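Adenosyl-chloride synthase (Thermotoga maritima, PDB 2ZBV) binds adenosine and probably cleaves S-adenosyl-L-methionine with a hydroxide or halide ion as the nucleophile. Local coordinates at residues Leu50-Leu55 with Ala235-Ile240; Leu96-Glu101 with Leu158-Pro163. All blocks are in the same frame, centred on the assembly; numbering follows the deposited sequence.

Contact 1: residues Leu50-Leu55 with Ala235-Ile240; sequences LYRASL and AGFLEI
Arg52 lays its guanidinium flat on the ring of Phe237, the planes only 12° apart and CZ 3.8 Å from the ring centroid. CZ stands over the face, somewhat off the ring normal, so the arrangement is both a flat stack and a cation-pi contact. NE and CZ press closest to the CD2 side of the ring, CZ coming to 3.4 Å from CD2 of Phe237, while NH2 reaches over the middle of the face. The arginine gets there with a chain extended from CG to NE, and the aliphatic part is used on the way: CG of Arg52 lies 3.9 Å from CB of Ala235. Tyr51 comes at the same phenylalanine from the rim, its CE2 meeting CE2 of Phe237 edge to edge at 3.9 Å. Beside this, CD1 of Leu55 lies 4.2 Å from CB of Ala235. The contact thus joins the C-terminal end of helix 43-54, in the N-terminal domain of this two-domain family, to the turn before strand 237-242 and the first residue of that strand, in the C-terminal domain. The polar end of Arg52 is held by the second domain as well: NH2 donates to the carbonyl O of Thr185, and NH1 has weaker links to Ser184 and Asp233. These bonds probably restrict the rotation of the guanidinium and help hold it nearly parallel to the ring. Asp233 OD1 in turn takes the backbone N-H groups of both Ala235 and Phe237, which probably helps to fix the turn leading to the ring. Tyr103 and Glu102 of helix 97-103 also pack on Tyr51, and His13 of the second subunit packs on Arg52.

Contact 2: residues Leu96-Glu101 with Leu158-Pro163; sequences LTVVAE and LKMRKP
Thr97 and Leu158 bring their backbones nearest, with CA atoms 6.1 Å apart, where the first turn of helix 97-103 runs beside an irregular, rather extended chain. Their bond is made by the threonine side chain: the backbone N of Leu158 donates to OG1 of Thr97 over 2.9 Å, nearly straight at 163°. OG1 sits beside its own backbone N (chi1 -68°), which turns it toward the incoming N-H, and CB of Leu158 then lies 3.6 Å from OG1. The hydroxyl is shared, since OG1 is also hydrogen-bonded to the carbonyl O of Gly94 just before the helix; one buried oxygen therefore links the approach to the helix and the passing chain. Replacing Thr97 with a valine would probably leave the N-H of Leu158 and the carbonyl of Gly94 without this partner, and the passing chain less firmly placed against the helix. Beyond the bond the packing is looser. The selenium SE of Met160, a selenomethionine in the crystal, lies 4.3 Å from CG2 of Thr97 and 4.5 Å from CG2 of Val98, so it spans two neighbouring side chains of the first turn. Arg44 and His48 of helix 43-54 also touch Met160, so it touches both helices. One turn further on, at the exposed margin, the Lys162 chain bends twice to bring NZ within 4.0 Å of OE1 of Glu101, a distance beyond a salt bridge, though the opposite charges probably attract weakly. The arrangement is consistent with a connecting segment between the two parts of this fold, running from helix 127-140 to strand 164-166 of the second sheet and packed on helix 97-103.

After strand 2-6, helix 14-25 and strand 31-33 the chain reaches helix 43-54, whose last turns wait for their partner until residues 235-240, some 180 residues on. Within that long excursion helix 97-103 meets residues 158-163, so contact 2 closes a shorter loop lying wholly inside the larger one of contact 1; the two nest and do not cross. Their centres are 13 Å apart, and the two helices pack directly: Leu50 CG lies 4.0 Å from Val99 CG1, Tyr51 lies against Val98 and Val99, and Leu96, just before the helix, meets Leu50. Contact 2 ties the connection before strand 164-166 to helix 97-103, whereas contact 1 joins the N-terminal domain to the C-terminal one.

Contact 1: residues Leu50-Leu55 with Ala235-Ile240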
loop_
_atom_site.group_PDB
_atom_site.type_symbol
_atom_site.label_atom_id
_atom_site.label_comp_id
_atom_site.label_asym_id
_atom_site.label_seq_id
_atom_site.Cartn_x
_atom_site.Cartn_y
_atom_site.Cartn_z
ATOM N N LEU A 50 -2.067 12.668 -11.542
ATOM C CA LEU A 50 -0.792 12.657 -12.264
ATOM C C LEU A 50 -0.166 14.046 -12.299
ATOM O O LEU A 50 0.995 14.232 -11.942
ATOM C CB LEU A 50 -1.009 12.178 -13.699
ATOM C CG LEU A 50 0.219 12.269 -14.608
ATOM C CD1 LEU A 50 1.288 11.304 -14.114
ATOM C CD2 LEU A 50 -0.191 11.930 -16.048
ATOM N N TYR A 51 -0.937 15.030 -12.737
ATOM C CA TYR A 51 -0.408 16.388 -12.797
ATOM C C TYR A 51 0.068 16.880 -11.429
ATOM O O TYR A 51 1.206 17.314 -11.274
ATOM C CB TYR A 51 -1.460 17.348 -13.342
ATOM C CG TYR A 51 -1.051 18.791 -13.187
ATOM C CD1 TYR A 51 0.086 19.286 -13.827
ATOM C CD2 TYR A 51 -1.776 19.656 -12.365
ATOM C CE1 TYR A 51 0.493 20.609 -13.653
ATOM C CE2 TYR A 51 -1.375 20.982 -12.182
ATOM C CZ TYR A 51 -0.242 21.447 -12.828
ATOM O OH TYR A 51 0.161 22.745 -12.637
ATOM N N ARG A 52 -0.804 16.808 -10.432
ATOM C CA ARG A 52 -0.444 17.270 -9.098
ATOM C C ARG A 52 0.789 16.586 -8.525
ATOM O O ARG A 52 1.656 17.244 -7.952
ATOM C CB ARG A 52 -1.656 17.134 -8.174
ATOM C CG ARG A 52 -2.807 17.961 -8.718
ATOM C CD ARG A 52 -4.081 17.902 -7.928
ATOM N NE ARG A 52 -5.134 18.559 -8.703
ATOM C CZ ARG A 52 -6.298 18.961 -8.207
ATOM N NH1 ARG A 52 -6.574 18.780 -6.922
ATOM N NH2 ARG A 52 -7.186 19.538 -9.006
ATOM N N ALA A 53 0.898 15.276 -8.694
ATOM C CA ALA A 53 2.078 14.589 -8.181
ATOM C C ALA A 53 3.340 14.972 -8.962
ATOM O O ALA A 53 4.415 15.106 -8.372
ATOM C CB ALA A 53 1.882 13.091 -8.243
ATOM N N SER A 54 3.203 15.147 -10.279
ATOM C CA SER A 54 4.343 15.478 -11.145
ATOM C C SER A 54 5.019 16.787 -10.774
ATOM O O SER A 54 6.192 16.995 -11.088
ATOM C CB SER A 54 3.911 15.548 -12.620
ATOM O OG SER A 54 3.077 16.665 -12.871
ATOM N N LEU A 55 4.273 17.669 -10.115
ATOM C CA LEU A 55 4.810 18.953 -9.695
ATOM C C LEU A 55 5.962 18.776 -8.708
ATOM O O LEU A 55 6.825 19.650 -8.583
ATOM C CB LEU A 55 3.710 19.795 -9.043
ATOM C CG LEU A 55 2.663 20.424 -9.962
ATOM C CD1 LEU A 55 1.534 20.987 -9.105
ATOM C CD2 LEU A 55 3.302 21.531 -10.810
ATOM N N ALA A 235 -1.076 21.410 -3.885
ATOM C CA ALA A 235 -0.727 21.570 -5.292
ATOM C C ALA A 235 -1.190 22.914 -5.859
ATOM O O ALA A 235 -1.120 23.143 -7.068
ATOM C CB ALA A 235 -1.320 20.428 -6.110
ATOM N N GLY A 236 -1.671 23.794 -4.987
ATOM C CA GLY A 236 -2.119 25.102 -5.436
ATOM C C GLY A 236 -3.577 25.205 -5.848
ATOM O O GLY A 236 -3.984 26.213 -6.428
ATOM N N PHE A 237 -4.369 24.178 -5.552
ATOM C CA PHE A 237 -5.786 24.185 -5.906
ATOM C C PHE A 237 -6.699 24.504 -4.726
ATOM O O PHE A 237 -6.370 24.229 -3.568
ATOM C CB PHE A 237 -6.183 22.834 -6.500
ATOM C CG PHE A 237 -5.691 22.627 -7.905
ATOM C CD1 PHE A 237 -6.363 23.203 -8.982
ATOM C CD2 PHE A 237 -4.538 21.887 -8.151
ATOM C CE1 PHE A 237 -5.891 23.043 -10.288
ATOM C CE2 PHE A 237 -4.055 21.720 -9.452
ATOM C CZ PHE A 237 -4.733 22.299 -10.524
ATOM N N LEU A 238 -7.853 25.088 -5.030
ATOM C CA LEU A 238 -8.810 25.431 -3.995
ATOM C C LEU A 238 -9.415 24.137 -3.471
ATOM O O LEU A 238 -9.949 23.329 -4.238
ATOM C CB LEU A 238 -9.909 26.341 -4.554
ATOM C CG LEU A 238 -10.919 26.835 -3.508
ATOM C CD1 LEU A 238 -11.506 28.169 -3.950
ATOM C CD2 LEU A 238 -12.009 25.792 -3.304
ATOM N N GLU A 239 -9.316 23.949 -2.162
ATOM C CA GLU A 239 -9.839 22.757 -1.510
ATOM C C GLU A 239 -10.790 23.136 -0.377
ATOM O O GLU A 239 -10.619 24.171 0.278
ATOM C CB GLU A 239 -8.674 21.927 -0.954
ATOM C CG GLU A 239 -9.069 20.666 -0.185
ATOM C CD GLU A 239 -7.850 19.856 0.248
ATOM O OE1 GLU A 239 -7.171 20.252 1.219
ATOM O OE2 GLU A 239 -7.562 18.828 -0.396
ATOM N N ILE A 240 -11.809 22.308 -0.166
ATOM C CA ILE A 240 -12.756 22.542 0.914
ATOM C C ILE A 240 -12.517 21.434 1.926
ATOM O O ILE A 240 -12.501 20.256 1.571
ATOM C CB ILE A 240 -14.232 22.479 0.440
ATOM C CG1 ILE A 240 -14.511 23.590 -0.572
ATOM C CG2 ILE A 240 -15.175 22.638 1.632
ATOM C CD1 ILE A 240 -14.394 23.138 -2.004
#

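Contact 2: residues Leu96-Glu101 with Leu158-Pro163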
loop_
_atom_site.group_PDB
_atom_site.type_symbol
_atom_site.label_atom_id
_atom_site.label_comp_id
_atom_site.label_asym_id
_atom_site.label_seq_id
_atom_site.Cartn_x
_atom_site.Cartn_y
_atom_site.Cartn_z
ATOM N N LEU A 96 -3.320 11.746 -20.001
ATOM C CA LEU A 96 -2.263 12.764 -20.002
ATOM C C LEU A 96 -2.783 14.159 -20.332
ATOM O O LEU A 96 -1.996 15.076 -20.578
ATOM C CB LEU A 96 -1.163 12.395 -21.004
ATOM C CG LEU A 96 -0.448 11.061 -20.763
ATOM C CD1 LEU A 96 0.647 10.863 -21.805
ATOM C CD2 LEU A 96 0.129 11.038 -19.346
ATOM N N THR A 97 -4.103 14.319 -20.324
ATOM C CA THR A 97 -4.731 15.598 -20.641
ATOM C C THR A 97 -4.247 16.790 -19.816
ATOM O O THR A 97 -3.894 17.834 -20.378
ATOM C CB THR A 97 -6.266 15.518 -20.495
ATOM O OG1 THR A 97 -6.801 14.672 -21.514
ATOM C CG2 THR A 97 -6.895 16.899 -20.617
ATOM N N VAL A 98 -4.227 16.641 -18.491
ATOM C CA VAL A 98 -3.821 17.740 -17.623
ATOM C C VAL A 98 -2.343 18.126 -17.737
ATOM O O VAL A 98 -2.030 19.308 -17.865
ATOM C CB VAL A 98 -4.181 17.452 -16.138
ATOM C CG1 VAL A 98 -3.977 18.718 -15.299
ATOM C CG2 VAL A 98 -5.640 16.984 -16.028
ATOM N N VAL A 99 -1.428 17.160 -17.698
ATOM C CA VAL A 99 -0.013 17.512 -17.822
ATOM C C VAL A 99 0.259 18.162 -19.181
ATOM O O VAL A 99 1.042 19.109 -19.275
ATOM C CB VAL A 99 0.922 16.293 -17.666
ATOM C CG1 VAL A 99 0.960 15.855 -16.211
ATOM C CG2 VAL A 99 0.463 15.150 -18.580
ATOM N N ALA A 100 -0.391 17.650 -20.226
ATOM C CA ALA A 100 -0.242 18.196 -21.574
ATOM C C ALA A 100 -0.683 19.659 -21.605
ATOM O O ALA A 100 -0.014 20.508 -22.187
ATOM C CB ALA A 100 -1.084 17.398 -22.564
ATOM N N GLU A 101 -1.820 19.935 -20.980
ATOM C CA GLU A 101 -2.380 21.279 -20.944
ATOM C C GLU A 101 -1.595 22.239 -20.055
ATOM O O GLU A 101 -1.404 23.402 -20.409
ATOM C CB GLU A 101 -3.839 21.213 -20.475
ATOM C CG GLU A 101 -4.499 22.566 -20.227
ATOM C CD GLU A 101 -4.678 23.389 -21.495
ATOM O OE1 GLU A 101 -5.182 24.530 -21.397
ATOM O OE2 GLU A 101 -4.322 22.898 -22.590
ATOM N N LEU A 158 -9.381 14.772 -22.913
ATOM C CA LEU A 158 -10.583 14.641 -22.102
ATOM C C LEU A 158 -11.334 15.964 -22.125
ATOM O O LEU A 158 -10.768 17.012 -21.802
ATOM C CB LEU A 158 -10.227 14.309 -20.650
ATOM C CG LEU A 158 -9.746 12.897 -20.322
ATOM C CD1 LEU A 158 -9.466 12.795 -18.826
ATOM C CD2 LEU A 158 -10.811 11.888 -20.733
ATOM N N LYS A 159 -12.602 15.925 -22.508
ATOM C CA LYS A 159 -13.396 17.143 -22.541
ATOM C C LYS A 159 -13.609 17.627 -21.115
ATOM O O LYS A 159 -14.202 16.925 -20.298
ATOM C CB LYS A 159 -14.747 16.889 -23.218
ATOM C CG LYS A 159 -14.654 16.666 -24.722
ATOM C CD LYS A 159 -16.025 16.434 -25.340
ATOM C CE LYS A 159 -15.921 16.237 -26.845
ATOM N NZ LYS A 159 -15.016 15.102 -27.186
HETATM N N MSE A 160 -13.108 18.820 -20.815
HETATM C CA MSE A 160 -13.255 19.388 -19.481
HETATM C C MSE A 160 -13.675 20.844 -19.554
HETATM O O MSE A 160 -13.134 21.613 -20.345
HETATM C CB MSE A 160 -11.938 19.322 -18.713
HETATM C CG MSE A 160 -11.261 17.975 -18.701
HETATM SE SE MSE A 160 -9.701 18.049 -17.566
HETATM C CE MSE A 160 -10.108 16.547 -16.406
ATOM N N ARG A 161 -14.633 21.219 -18.716
ATOM C CA ARG A 161 -15.103 22.595 -18.669
ATOM C C ARG A 161 -14.121 23.373 -17.797
ATOM O O ARG A 161 -14.158 23.270 -16.570
ATOM C CB ARG A 161 -16.506 22.647 -18.061
ATOM C CG ARG A 161 -17.057 24.047 -17.855
ATOM C CD ARG A 161 -18.396 24.000 -17.139
ATOM N NE ARG A 161 -18.897 25.332 -16.814
ATOM C CZ ARG A 161 -19.238 26.248 -17.716
ATOM N NH1 ARG A 161 -19.136 25.981 -19.013
ATOM N NH2 ARG A 161 -19.682 27.433 -17.321
ATOM N N LYS A 162 -13.237 24.135 -18.435
ATOM C CA LYS A 162 -12.237 24.921 -17.716
ATOM C C LYS A 162 -12.849 25.804 -16.635
ATOM O O LYS A 162 -13.866 26.460 -16.857
ATOM C CB LYS A 162 -11.446 25.803 -18.690
ATOM C CG LYS A 162 -10.733 26.974 -18.014
ATOM C CD LYS A 162 -9.221 26.817 -17.967
ATOM C CE LYS A 162 -8.578 27.238 -19.277
ATOM N NZ LYS A 162 -7.093 27.291 -19.163
ATOM N N PRO A 163 -12.234 25.826 -15.443
ATOM C CA PRO A 163 -12.765 26.659 -14.363
ATOM C C PRO A 163 -12.565 28.126 -14.731
ATOM O O PRO A 163 -11.460 28.541 -15.084
ATOM C CB PRO A 163 -11.927 26.237 -13.159
ATOM C CG PRO A 163 -10.612 25.900 -13.778
ATOM C CD PRO A 163 -11.023 25.112 -15.005
#